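Local coordinates for Blr3880 protein (Bradyrhizobium japonicum, PDB 2OOD) that probably catalyses the zinc-dependent hydrolytic deamination of guanine to xanthine and ammonia, a step in purine breakdown, at residues Val275-Ser278 with Asn279-Arg283; Leu306-Leu309 with Gly310-Thr313; Phe282-Met285 with Ser286-Ala290; Asp263-Gly266 with Pro267-Gly271; Ser243-Leu246 with Val247-Asp251. One frame throughout, in Å; residues are numbered along the deposited sequence.

Contact 1 of 5, residues Val275-Ser278 with Asn279-Arg283; sequences VYLS and NNEFR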
loop_
_atom_site.group_PDB
_atom_site.type_symbol
_atom_site.label_atom_id
_atom_site.label_comp_id
_atom_site.label_asym_id
_atom_site.label_seq_id
_atom_site.Cartn_x
_atom_site.Cartn_y
_atom_site.Cartn_z
ATOM N N VAL A 275 9.895 -15.798 -0.363
ATOM C CA VAL A 275 10.831 -14.990 -1.145
ATOM C C VAL A 275 12.022 -15.634 -1.863
ATOM O O VAL A 275 12.143 -15.496 -3.075
ATOM C CB VAL A 275 11.335 -13.792 -0.325
ATOM C CG1 VAL A 275 11.794 -12.694 -1.271
ATOM C CG2 VAL A 275 10.227 -13.264 0.552
ATOM N N TYR A 276 12.903 -16.320 -1.147
ATOM C CA TYR A 276 14.052 -16.929 -1.807
ATOM C C TYR A 276 14.138 -18.450 -1.772
ATOM O O TYR A 276 15.227 -19.017 -1.842
ATOM C CB TYR A 276 15.338 -16.304 -1.267
ATOM C CG TYR A 276 15.492 -14.873 -1.723
ATOM C CD1 TYR A 276 15.811 -14.576 -3.040
ATOM C CD2 TYR A 276 15.230 -13.817 -0.864
ATOM C CE1 TYR A 276 15.858 -13.260 -3.496
ATOM C CE2 TYR A 276 15.275 -12.496 -1.309
ATOM C CZ TYR A 276 15.585 -12.226 -2.630
ATOM O OH TYR A 276 15.582 -10.922 -3.096
ATOM N N LEU A 277 12.987 -19.105 -1.694
ATOM C CA LEU A 277 12.926 -20.561 -1.671
ATOM C C LEU A 277 12.994 -21.099 -3.096
ATOM O O LEU A 277 12.435 -20.502 -4.016
ATOM C CB LEU A 277 11.610 -21.035 -1.043
ATOM C CG LEU A 277 11.260 -20.794 0.425
ATOM C CD1 LEU A 277 9.778 -21.018 0.612
ATOM C CD2 LEU A 277 12.052 -21.720 1.323
ATOM N N SER A 278 13.662 -22.237 -3.268
ATOM C CA SER A 278 13.790 -22.875 -4.578
ATOM C C SER A 278 12.558 -23.738 -4.830
ATOM O O SER A 278 11.805 -24.023 -3.902
ATOM C CB SER A 278 15.024 -23.768 -4.598
ATOM O OG SER A 278 14.917 -24.788 -3.615
ATOM N N ASN A 279 12.350 -24.157 -6.074
ATOM C CA ASN A 279 11.204 -25.001 -6.386
ATOM C C ASN A 279 11.333 -26.305 -5.625
ATOM O O ASN A 279 10.337 -26.915 -5.242
ATOM C CB ASN A 279 11.132 -25.291 -7.881
ATOM C CG ASN A 279 10.929 -24.046 -8.690
ATOM O OD1 ASN A 279 10.653 -24.097 -9.886
ATOM N ND2 ASN A 279 11.072 -22.903 -8.035
ATOM N N ASN A 280 12.573 -26.726 -5.409
ATOM C CA ASN A 280 12.843 -27.949 -4.678
ATOM C C ASN A 280 12.363 -27.771 -3.239
ATOM O O ASN A 280 11.693 -28.645 -2.685
ATOM C CB ASN A 280 14.346 -28.254 -4.703
ATOM C CG ASN A 280 14.698 -29.500 -3.916
ATOM O OD1 ASN A 280 14.070 -30.545 -4.082
ATOM N ND2 ASN A 280 15.706 -29.399 -3.059
ATOM N N GLU A 281 12.703 -26.634 -2.641
ATOM C CA GLU A 281 12.289 -26.358 -1.273
ATOM C C GLU A 281 10.764 -26.314 -1.180
ATOM O O GLU A 281 10.186 -26.810 -0.218
ATOM C CB GLU A 281 12.914 -25.046 -0.778
ATOM C CG GLU A 281 14.399 -25.183 -0.443
ATOM C CD GLU A 281 15.050 -23.864 -0.066
ATOM O OE1 GLU A 281 15.046 -22.940 -0.908
ATOM O OE2 GLU A 281 15.570 -23.752 1.068
ATOM N N PHE A 282 10.109 -25.737 -2.181
ATOM C CA PHE A 282 8.655 -25.686 -2.166
ATOM C C PHE A 282 8.114 -27.108 -2.226
ATOM O O PHE A 282 7.248 -27.477 -1.434
ATOM C CB PHE A 282 8.114 -24.883 -3.353
ATOM C CG PHE A 282 8.000 -23.404 -3.093
ATOM C CD1 PHE A 282 7.245 -22.923 -2.033
ATOM C CD2 PHE A 282 8.612 -22.485 -3.935
ATOM C CE1 PHE A 282 7.097 -21.546 -1.816
ATOM C CE2 PHE A 282 8.466 -21.106 -3.722
ATOM C CZ PHE A 282 7.705 -20.645 -2.660
ATOM N N ARG A 283 8.623 -27.912 -3.159
ATOM C CA ARG A 283 8.158 -29.287 -3.289
ATOM C C ARG A 283 8.345 -30.084 -2.004
ATOM O O ARG A 283 7.488 -30.884 -1.647
ATOM C CB ARG A 283 8.866 -30.007 -4.442
ATOM C CG ARG A 283 8.372 -29.626 -5.839
ATOM C CD ARG A 283 8.863 -30.620 -6.905
ATOM N NE ARG A 283 10.321 -30.783 -6.875
ATOM C CZ ARG A 283 11.189 -29.991 -7.507
ATOM N NH1 ARG A 283 10.753 -28.969 -8.248
ATOM N NH2 ARG A 283 12.498 -30.198 -7.367
HETATM O O HOH W 1 16.202 -20.732 0.098
#
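Ser278 and Glu281 form a capping box at the start of helix 279-288, each side chain taking up the backbone N-H of the other residue. Ser278 occupies the N-cap; its OG, held between its own backbone N and carbonyl carbon (chi1 61°), accepts from Glu281 N at 3.0 Å. The return bond is close to straight: Ser278 N donates to Glu281 OE1 at 2.8 Å, with 162° at the hydrogen, and meets the anti lone pair, the one turned away from OE2. With CG anti to its carbonyl carbon and the chain extended beyond, Glu281 brings its carboxylate back to Ser278. A water 2.7 Å from Glu281 OE1 donates to it and also to Tyr276 O, while OE2 accepts from Leu256 N at the neighbouring helix 255-260. With partners on both oxygens the carboxylate is probably held against rotation, and these donors would probably favour its charged form. The regular helix ladder begins with Phe282 N bonded to Ser278 O at 3.0 Å. Leu277 divides its branches between the two side chains it meets, crossing each at about a right angle. Its CD2 rests 3.9 Å from Glu281 OE1, whereas Leu277 CD1 lies over a face of the Phe282 ring in a CH-pi contact, 4.1 Å from the centroid and 29° off the normal.

Contact 2 of 5, residues Leu306-Leu309 with Gly310-Thr313; sequences LFRL and GRAT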
loop_
_atom_site.group_PDB
_atom_site.type_symbol
_atom_site.label_atom_id
_atom_site.label_comp_id
_atom_site.label_asym_id
_atom_site.label_seq_id
_atom_site.Cartn_x
_atom_site.Cartn_y
_atom_site.Cartn_z
ATOM N N LEU A 306 9.814 -10.145 -4.316
ATOM C CA LEU A 306 8.494 -10.629 -4.695
ATOM C C LEU A 306 8.310 -12.125 -4.468
ATOM O O LEU A 306 8.890 -12.949 -5.172
ATOM C CB LEU A 306 8.230 -10.304 -6.169
ATOM C CG LEU A 306 8.387 -8.848 -6.622
ATOM C CD1 LEU A 306 8.237 -8.773 -8.127
ATOM C CD2 LEU A 306 7.355 -7.970 -5.943
ATOM N N PHE A 307 7.498 -12.465 -3.474
ATOM C CA PHE A 307 7.204 -13.854 -3.154
ATOM C C PHE A 307 6.553 -14.495 -4.371
ATOM O O PHE A 307 5.633 -13.937 -4.952
ATOM C CB PHE A 307 6.248 -13.914 -1.963
ATOM C CG PHE A 307 5.785 -15.297 -1.622
ATOM C CD1 PHE A 307 6.638 -16.204 -1.013
ATOM C CD2 PHE A 307 4.490 -15.701 -1.921
ATOM C CE1 PHE A 307 6.207 -17.494 -0.710
ATOM C CE2 PHE A 307 4.052 -16.991 -1.620
ATOM C CZ PHE A 307 4.915 -17.885 -1.015
ATOM N N ARG A 308 7.025 -15.676 -4.749
ATOM C CA ARG A 308 6.486 -16.369 -5.913
ATOM C C ARG A 308 5.173 -17.083 -5.592
ATOM O O ARG A 308 5.115 -18.301 -5.442
ATOM C CB ARG A 308 7.532 -17.350 -6.452
ATOM C CG ARG A 308 8.813 -16.665 -6.928
ATOM C CD ARG A 308 9.997 -17.611 -6.910
ATOM N NE ARG A 308 9.800 -18.743 -7.800
ATOM C CZ ARG A 308 10.336 -19.946 -7.618
ATOM N NH1 ARG A 308 11.104 -20.188 -6.570
ATOM N NH2 ARG A 308 10.105 -20.904 -8.497
ATOM N N LEU A 309 4.114 -16.292 -5.499
ATOM C CA LEU A 309 2.788 -16.795 -5.189
ATOM C C LEU A 309 2.331 -17.896 -6.141
ATOM O O LEU A 309 1.753 -18.896 -5.710
ATOM C CB LEU A 309 1.793 -15.632 -5.208
ATOM C CG LEU A 309 0.326 -15.928 -4.905
ATOM C CD1 LEU A 309 0.204 -16.623 -3.555
ATOM C CD2 LEU A 309 -0.457 -14.628 -4.928
ATOM N N GLY A 310 2.586 -17.711 -7.432
ATOM C CA GLY A 310 2.185 -18.702 -8.415
ATOM C C GLY A 310 2.845 -20.066 -8.270
ATOM O O GLY A 310 2.289 -21.074 -8.712
ATOM N N ARG A 311 4.023 -20.106 -7.655
ATOM C CA ARG A 311 4.747 -21.361 -7.475
ATOM C C ARG A 311 4.231 -22.131 -6.265
ATOM O O ARG A 311 4.071 -23.351 -6.321
ATOM C CB ARG A 311 6.249 -21.095 -7.301
ATOM C CG ARG A 311 7.138 -22.338 -7.364
ATOM C CD ARG A 311 7.668 -22.577 -8.777
ATOM N NE ARG A 311 6.617 -22.951 -9.715
ATOM C CZ ARG A 311 6.003 -24.132 -9.713
ATOM N NH1 ARG A 311 6.350 -25.059 -8.818
ATOM N NH2 ARG A 311 5.033 -24.381 -10.592
ATOM N N ALA A 312 3.974 -21.417 -5.175
ATOM C CA ALA A 312 3.477 -22.042 -3.961
ATOM C C ALA A 312 2.082 -22.631 -4.171
ATOM O O ALA A 312 1.698 -23.579 -3.490
ATOM C CB ALA A 312 3.451 -21.026 -2.834
ATOM N N THR A 313 1.333 -22.070 -5.118
ATOM C CA THR A 313 -0.015 -22.542 -5.415
ATOM C C THR A 313 -0.061 -23.561 -6.549
ATOM O O THR A 313 -1.131 -23.900 -7.050
ATOM C CB THR A 313 -0.944 -21.377 -5.776
ATOM O OG1 THR A 313 -0.371 -20.618 -6.848
ATOM C CG2 THR A 313 -1.153 -20.482 -4.574
#
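Arg308 O and Leu309 O open the short helix 309-312, the first accepting from Arg311 N at 3.1 Å and more weakly from Ala312 N, where an inverse gamma turn centred on Arg308 runs into the helix. The second carbonyl is gripped twice by a single residue. Thr313 leaves the helix here, and because its OG1 sits between its own N and carbonyl carbon (chi1 54°), the hydroxyl folds back to donate to Leu309 O at 3.0 Å. Thr313 N reaches the same Leu309 O at 3.3 Å, and the two donors come from opposite faces of the carbonyl plane. On another side of the turn, Phe307 brings ring atom CZ within 3.9 Å of Ala312 CB, an oblique apolar touch. That ring is also stacked with Phe294 and packs on Phe282 of helix 279-288 and on Met321 of strand 320-323. Arg308 and Arg311 run side by side and point the same way, their guanidinium planes 39° apart. The aliphatic part of Arg311 does the touching: its CG lies over one face of the Arg308 guanidinium, whose NH2 in turn approaches the Arg311 guanidinium at its edge. Arg308 NH2 and Arg311 NE are 4.2 Å apart, two like charges with no bond between them. Salt bridges from Arg311 NE to Glu366 and from Arg311 NH1 to Asp314 supply negative charge on the spot, which probably makes this close pairing of arginines tolerable.

Contact 3 of 5, residues Phe282-Met285 with Ser286-Ala290; sequences FRRM and SKKGA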
loop_
_atom_site.group_PDB
_atom_site.type_symbol
_atom_site.label_atom_id
_atom_site.label_comp_id
_atom_site.label_asym_id
_atom_site.label_seq_id
_atom_site.Cartn_x
_atom_site.Cartn_y
_atom_site.Cartn_z
ATOM N N PHE A 282 10.109 -25.737 -2.181
ATOM C CA PHE A 282 8.655 -25.686 -2.166
ATOM C C PHE A 282 8.114 -27.108 -2.226
ATOM O O PHE A 282 7.248 -27.477 -1.434
ATOM C CB PHE A 282 8.114 -24.883 -3.353
ATOM C CG PHE A 282 8.000 -23.404 -3.093
ATOM C CD1 PHE A 282 7.245 -22.923 -2.033
ATOM C CD2 PHE A 282 8.612 -22.485 -3.935
ATOM C CE1 PHE A 282 7.097 -21.546 -1.816
ATOM C CE2 PHE A 282 8.466 -21.106 -3.722
ATOM C CZ PHE A 282 7.705 -20.645 -2.660
ATOM N N ARG A 283 8.623 -27.912 -3.159
ATOM C CA ARG A 283 8.158 -29.287 -3.289
ATOM C C ARG A 283 8.345 -30.084 -2.004
ATOM O O ARG A 283 7.488 -30.884 -1.647
ATOM C CB ARG A 283 8.866 -30.007 -4.442
ATOM C CG ARG A 283 8.372 -29.626 -5.839
ATOM C CD ARG A 283 8.863 -30.620 -6.905
ATOM N NE ARG A 283 10.321 -30.783 -6.875
ATOM C CZ ARG A 283 11.189 -29.991 -7.507
ATOM N NH1 ARG A 283 10.753 -28.969 -8.248
ATOM N NH2 ARG A 283 12.498 -30.198 -7.367
ATOM N N ARG A 284 9.457 -29.874 -1.310
ATOM C CA ARG A 284 9.713 -30.601 -0.073
ATOM C C ARG A 284 8.684 -30.245 0.994
ATOM O O ARG A 284 8.167 -31.124 1.687
ATOM C CB ARG A 284 11.123 -30.304 0.450
ATOM C CG ARG A 284 12.228 -30.651 -0.529
ATOM C CD ARG A 284 13.389 -31.294 0.174
ATOM N NE ARG A 284 14.066 -30.390 1.093
ATOM C CZ ARG A 284 14.842 -29.383 0.709
ATOM N NH1 ARG A 284 15.030 -29.150 -0.583
ATOM N NH2 ARG A 284 15.448 -28.625 1.613
HETATM N N MSE A 285 8.388 -28.956 1.133
HETATM C CA MSE A 285 7.408 -28.519 2.122
HETATM C C MSE A 285 6.039 -29.102 1.779
HETATM O O MSE A 285 5.347 -29.637 2.641
HETATM C CB MSE A 285 7.336 -26.997 2.155
HETATM C CG MSE A 285 8.644 -26.353 2.557
HETATM SE SE MSE A 285 8.533 -24.404 2.557
HETATM C CE MSE A 285 7.573 -24.182 4.245
ATOM N N SER A 286 5.660 -29.004 0.509
ATOM C CA SER A 286 4.385 -29.536 0.060
ATOM C C SER A 286 4.272 -31.001 0.482
ATOM O O SER A 286 3.234 -31.442 0.981
ATOM C CB SER A 286 4.278 -29.423 -1.462
ATOM O OG SER A 286 3.083 -30.013 -1.943
ATOM N N LYS A 287 5.357 -31.743 0.292
ATOM C CA LYS A 287 5.412 -33.161 0.632
ATOM C C LYS A 287 5.302 -33.426 2.135
ATOM O O LYS A 287 4.518 -34.270 2.558
ATOM C CB LYS A 287 6.709 -33.760 0.081
ATOM C CG LYS A 287 6.870 -35.259 0.276
ATOM C CD LYS A 287 5.778 -36.044 -0.448
ATOM C CE LYS A 287 6.225 -37.489 -0.756
ATOM N NZ LYS A 287 6.591 -38.301 0.462
ATOM N N LYS A 288 6.079 -32.707 2.941
ATOM C CA LYS A 288 6.048 -32.901 4.389
ATOM C C LYS A 288 4.847 -32.239 5.077
ATOM O O LYS A 288 4.579 -32.496 6.253
ATOM C CB LYS A 288 7.339 -32.381 5.030
ATOM C CG LYS A 288 8.610 -33.064 4.541
ATOM C CD LYS A 288 9.776 -32.750 5.468
ATOM C CE LYS A 288 11.070 -33.422 5.020
ATOM N NZ LYS A 288 11.430 -33.001 3.635
ATOM N N GLY A 289 4.137 -31.381 4.348
ATOM C CA GLY A 289 2.979 -30.709 4.913
ATOM C C GLY A 289 3.281 -29.418 5.654
ATOM O O GLY A 289 2.430 -28.911 6.385
ATOM N N ALA A 290 4.486 -28.887 5.482
ATOM C CA ALA A 290 4.867 -27.644 6.139
ATOM C C ALA A 290 4.217 -26.473 5.400
ATOM O O ALA A 290 3.815 -26.609 4.244
ATOM C CB ALA A 290 6.379 -27.500 6.138
#
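Met285, present as selenomethionine, sets CG anti to its carbonyl carbon (chi1 -62°), continues straight through chi2 and bends at chi3 (77°), bringing its methyl CE to 4.0 Å from Ala290 CB. The pair meets at the C-terminal end of helix 279-288, the crossover helix of a beta-alpha-beta unit of the amidohydrolase barrel, where the chain turns toward strand 291-294. Regular helix bonds persist up to this point, Ser286 N donating almost straight to Phe282 O at 2.9 Å and Lys288 N to Arg284 O at 2.9 Å. The helix then breaks at Gly289, whose phi of 87° swings the chain round. Met285 O accepts two weak bonds, from Gly289 N and Ala290 N, the latter at 3.1 Å.

On a different flank, Arg284 and Lys288 stand one helical turn apart, with 4.5 Å between Arg284 NE and Lys288 NZ. Both have salt bridges to Glu260 of helix 255-260, and Arg284 has another to Asp254, so these acids probably offset the two positive charges. Lys288 bends at its last torsion, and its NZ stops at the edge of the Arg284 guanidinium, near its plane and 4.2 Å from Arg284 CB.

Contact 4 of 5, residues Asp263-Gly266 with Pro267-Gly271; sequences DLVG and PKFSG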
loop_
_atom_site.group_PDB
_atom_site.type_symbol
_atom_site.label_atom_id
_atom_site.label_comp_id
_atom_site.label_asym_id
_atom_site.label_seq_id
_atom_site.Cartn_x
_atom_site.Cartn_y
_atom_site.Cartn_z
ATOM N N ASP A 263 14.342 -32.064 12.284
ATOM C CA ASP A 263 12.946 -32.522 12.252
ATOM C C ASP A 263 11.892 -31.467 12.579
ATOM O O ASP A 263 10.822 -31.801 13.093
ATOM C CB ASP A 263 12.741 -33.700 13.208
ATOM C CG ASP A 263 13.698 -34.836 12.942
ATOM O OD1 ASP A 263 13.736 -35.325 11.790
ATOM O OD2 ASP A 263 14.409 -35.237 13.890
ATOM N N LEU A 264 12.181 -30.206 12.283
ATOM C CA LEU A 264 11.227 -29.145 12.552
ATOM C C LEU A 264 10.196 -29.016 11.425
ATOM O O LEU A 264 9.066 -28.582 11.659
ATOM C CB LEU A 264 11.960 -27.819 12.736
ATOM C CG LEU A 264 12.958 -27.773 13.892
ATOM C CD1 LEU A 264 13.600 -26.394 13.964
ATOM C CD2 LEU A 264 12.243 -28.098 15.192
ATOM N N VAL A 265 10.577 -29.397 10.207
ATOM C CA VAL A 265 9.669 -29.282 9.071
ATOM C C VAL A 265 8.662 -30.413 8.978
ATOM O O VAL A 265 9.025 -31.586 8.947
ATOM C CB VAL A 265 10.434 -29.204 7.732
ATOM C CG1 VAL A 265 9.454 -29.125 6.578
ATOM C CG2 VAL A 265 11.337 -27.992 7.729
ATOM N N GLY A 266 7.391 -30.033 8.927
ATOM C CA GLY A 266 6.300 -30.992 8.843
ATOM C C GLY A 266 5.020 -30.271 9.225
ATOM O O GLY A 266 5.000 -29.038 9.209
ATOM N N PRO A 267 3.936 -30.986 9.574
ATOM C CA PRO A 267 2.685 -30.312 9.949
ATOM C C PRO A 267 2.867 -29.317 11.088
ATOM O O PRO A 267 3.651 -29.552 12.005
ATOM C CB PRO A 267 1.776 -31.469 10.341
ATOM C CG PRO A 267 2.216 -32.549 9.413
ATOM C CD PRO A 267 3.733 -32.443 9.493
ATOM N N LYS A 268 2.144 -28.203 11.013
ATOM C CA LYS A 268 2.198 -27.169 12.038
ATOM C C LYS A 268 3.480 -26.343 12.030
ATOM O O LYS A 268 3.775 -25.633 12.993
ATOM C CB LYS A 268 1.978 -27.784 13.425
ATOM C CG LYS A 268 0.567 -28.321 13.642
ATOM C CD LYS A 268 0.390 -28.878 15.046
ATOM C CE LYS A 268 -1.013 -29.428 15.247
ATOM N NZ LYS A 268 -1.241 -29.877 16.648
ATOM N N PHE A 269 4.243 -26.447 10.948
ATOM C CA PHE A 269 5.466 -25.664 10.801
ATOM C C PHE A 269 5.135 -24.481 9.902
ATOM O O PHE A 269 4.488 -24.648 8.867
ATOM C CB PHE A 269 6.570 -26.478 10.128
ATOM C CG PHE A 269 7.775 -25.658 9.724
ATOM C CD1 PHE A 269 8.879 -25.550 10.565
ATOM C CD2 PHE A 269 7.819 -25.011 8.488
ATOM C CE1 PHE A 269 10.010 -24.819 10.176
ATOM C CE2 PHE A 269 8.947 -24.280 8.100
ATOM C CZ PHE A 269 10.038 -24.188 8.947
ATOM N N SER A 270 5.574 -23.289 10.283
ATOM C CA SER A 270 5.320 -22.117 9.461
ATOM C C SER A 270 6.630 -21.391 9.211
ATOM O O SER A 270 7.316 -21.006 10.156
ATOM C CB SER A 270 4.325 -21.179 10.150
ATOM O OG SER A 270 3.026 -21.740 10.182
ATOM N N GLY A 271 6.983 -21.233 7.939
ATOM C CA GLY A 271 8.204 -20.532 7.588
ATOM C C GLY A 271 7.835 -19.202 6.964
ATOM O O GLY A 271 7.309 -19.168 5.861
#
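A type II beta turn from Gly266 to Phe269 leads the chain into strand 269-272 of the amidohydrolase barrel. Its closing bond, from Phe269 N to Gly266 O at 3.2 Å, is weak. Lys268 fills the third position of the turn with a positive phi of 73°, and its side chain leads away to the carbonyl of Asp228 and to a cation-pi contact with Trp230. Phe269 carries most of the packing. Its ring carbon CG is anti to the backbone N (chi1 170°), and the ring reaches back over the loop that precedes the turn. Val265 CG2 lies above the centre of one face, 4.2 Å from the centroid and only 12° off the normal, a well-centred CH-pi contact. At another part of the ring, Leu264 O comes obliquely to 3.2 Å from Phe269 CD1, and Leu264 CB adds an apolar touch 4.4 Å from that CD1. The carbonyl that closes the turn also lies against the base of the side chain, with Gly266 O 3.1 Å from Phe269 CB. Upstream, Asp263 is the positive-phi residue of the Schellman motif that ends the preceding helix, with Leu264 N bonded to Tyr259 O. Val265 packs on Leu256 and Tyr259 of helix 255-260 and on Lys288 of helix 279-288. Phe269 lies between strand and helix partners: it touches Val231 and Thr233 of strand 230-234 and Met285 of helix 279-288, while its backbone bonds to Ala291 of the parallel strand 291-294.

Contact 5 of 5, residues Ser243-Leu246 with Val247-Asp251; sequences SGVL and VEHPD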
loop_
_atom_site.group_PDB
_atom_site.type_symbol
_atom_site.label_atom_id
_atom_site.label_comp_id
_atom_site.label_asym_id
_atom_site.label_seq_id
_atom_site.Cartn_x
_atom_site.Cartn_y
_atom_site.Cartn_z
ATOM N N SER A 243 22.634 -15.923 2.560
ATOM C CA SER A 243 24.070 -16.174 2.473
ATOM C C SER A 243 24.622 -16.476 3.871
ATOM O O SER A 243 25.289 -17.503 4.079
ATOM C CB SER A 243 24.790 -14.954 1.880
ATOM O OG SER A 243 24.391 -14.723 0.536
ATOM N N GLY A 244 24.328 -15.589 4.826
ATOM C CA GLY A 244 24.792 -15.769 6.193
ATOM C C GLY A 244 24.399 -17.110 6.798
ATOM O O GLY A 244 25.215 -17.771 7.447
ATOM N N VAL A 245 23.148 -17.509 6.584
ATOM C CA VAL A 245 22.626 -18.773 7.098
ATOM C C VAL A 245 23.454 -19.982 6.646
ATOM O O VAL A 245 23.760 -20.869 7.453
ATOM C CB VAL A 245 21.147 -18.976 6.655
ATOM C CG1 VAL A 245 20.677 -20.402 6.967
ATOM C CG2 VAL A 245 20.266 -17.965 7.367
ATOM N N LEU A 246 23.808 -20.021 5.361
ATOM C CA LEU A 246 24.598 -21.131 4.837
ATOM C C LEU A 246 26.020 -21.038 5.350
ATOM O O LEU A 246 26.793 -21.997 5.258
ATOM C CB LEU A 246 24.582 -21.144 3.308
ATOM C CG LEU A 246 23.242 -21.603 2.718
ATOM C CD1 LEU A 246 23.336 -21.582 1.198
ATOM C CD2 LEU A 246 22.880 -23.010 3.228
ATOM N N VAL A 247 26.366 -19.875 5.890
ATOM C CA VAL A 247 27.692 -19.683 6.459
ATOM C C VAL A 247 27.620 -20.151 7.918
ATOM O O VAL A 247 28.452 -20.948 8.364
ATOM C CB VAL A 247 28.138 -18.193 6.381
ATOM C CG1 VAL A 247 29.442 -17.989 7.143
ATOM C CG2 VAL A 247 28.333 -17.795 4.930
ATOM N N GLU A 248 26.612 -19.676 8.647
ATOM C CA GLU A 248 26.417 -20.060 10.053
ATOM C C GLU A 248 26.083 -21.557 10.173
ATOM O O GLU A 248 26.163 -22.143 11.265
ATOM C CB GLU A 248 25.262 -19.264 10.666
ATOM C CG GLU A 248 25.381 -17.746 10.594
ATOM C CD GLU A 248 26.329 -17.183 11.633
ATOM O OE1 GLU A 248 26.280 -17.664 12.794
ATOM O OE2 GLU A 248 27.107 -16.253 11.292
ATOM N N HIS A 249 25.672 -22.155 9.053
ATOM C CA HIS A 249 25.322 -23.574 8.999
ATOM C C HIS A 249 25.947 -24.163 7.738
ATOM O O HIS A 249 25.251 -24.471 6.749
ATOM C CB HIS A 249 23.799 -23.746 8.976
ATOM C CG HIS A 249 23.134 -23.310 10.243
ATOM N ND1 HIS A 249 23.246 -24.017 11.422
ATOM C CD2 HIS A 249 22.394 -22.212 10.530
ATOM C CE1 HIS A 249 22.603 -23.373 12.381
ATOM N NE2 HIS A 249 22.078 -22.274 11.866
ATOM N N PRO A 250 27.278 -24.337 7.770
ATOM C CA PRO A 250 28.115 -24.871 6.690
ATOM C C PRO A 250 27.771 -26.281 6.247
ATOM O O PRO A 250 28.073 -26.680 5.122
ATOM C CB PRO A 250 29.525 -24.774 7.270
ATOM C CG PRO A 250 29.293 -25.027 8.718
ATOM C CD PRO A 250 28.064 -24.185 9.009
ATOM N N ASP A 251 27.116 -27.029 7.119
ATOM C CA ASP A 251 26.772 -28.410 6.808
ATOM C C ASP A 251 25.384 -28.607 6.206
ATOM O O ASP A 251 24.873 -29.733 6.206
ATOM C CB ASP A 251 26.889 -29.253 8.075
ATOM C CG ASP A 251 26.048 -28.697 9.215
ATOM O OD1 ASP A 251 26.241 -27.499 9.574
ATOM O OD2 ASP A 251 25.194 -29.458 9.742
#
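Gly244 O and Glu248 N form the straightest bond of this helix end (2.6 Å), nearly along the C=O axis. Val247 N also donates to Gly244 O, at 2.9 Å, but from well above the carbonyl plane, 66° out of it. One residue on, His249 leaves helix 239-248 with a weak bond from its N to Val245 O at 2.8 Å. Its side chain turns so that the ring presents an edge to that same carbonyl, with His249 CD2 3.6 Å from Val245 O. Side-chain contact there is slight, Val245 CG1 coming to 4.3 Å from His249 CD2.

The outer side is looser. Val247 and Pro250 are exposed; Val247 N makes a weak bond to Ser243 O at 3.2 Å, and Pro250, which has no N-H, offers Leu246 O a CA-H...O contact of 3.5 Å. Glu248 bends at chi2 (-78°), and its carboxylate leads away to a salt bridge with Arg169. On the buried side Val245 packs against Ala208 and Phe209 of a loop and against Tyr255 and Val258 of helix 255-260; His249 joins it on Val258, and weak bonds tie His249 NE2 to Ala208 O and Ala211 O.

In the fold
Contacts 4, 1 and 3 follow one beta-alpha-beta unit of the barrel: contact 4 starts strand 269-272, contact 1 caps helix 279-288, and contact 3, sharing Phe282 and Arg283 with contact 1, ends it. Contact 3 returns to contact 4, Ala290 CB lying 3.5 Å from Val265 CG1. Contact 2 leans on the same helix, with Ala312 CB 3.8 Å from Phe282 CE1. Contact 5 stands apart, its centre about 17 Å from that of contact 1, yet with contact 4 it comes nearest His234, a zinc ligand: the side chains of Val245 and Phe269 are about 9 and 8 Å from that of His234, and the side chain of Val245 is about 9 Å from bound guanine.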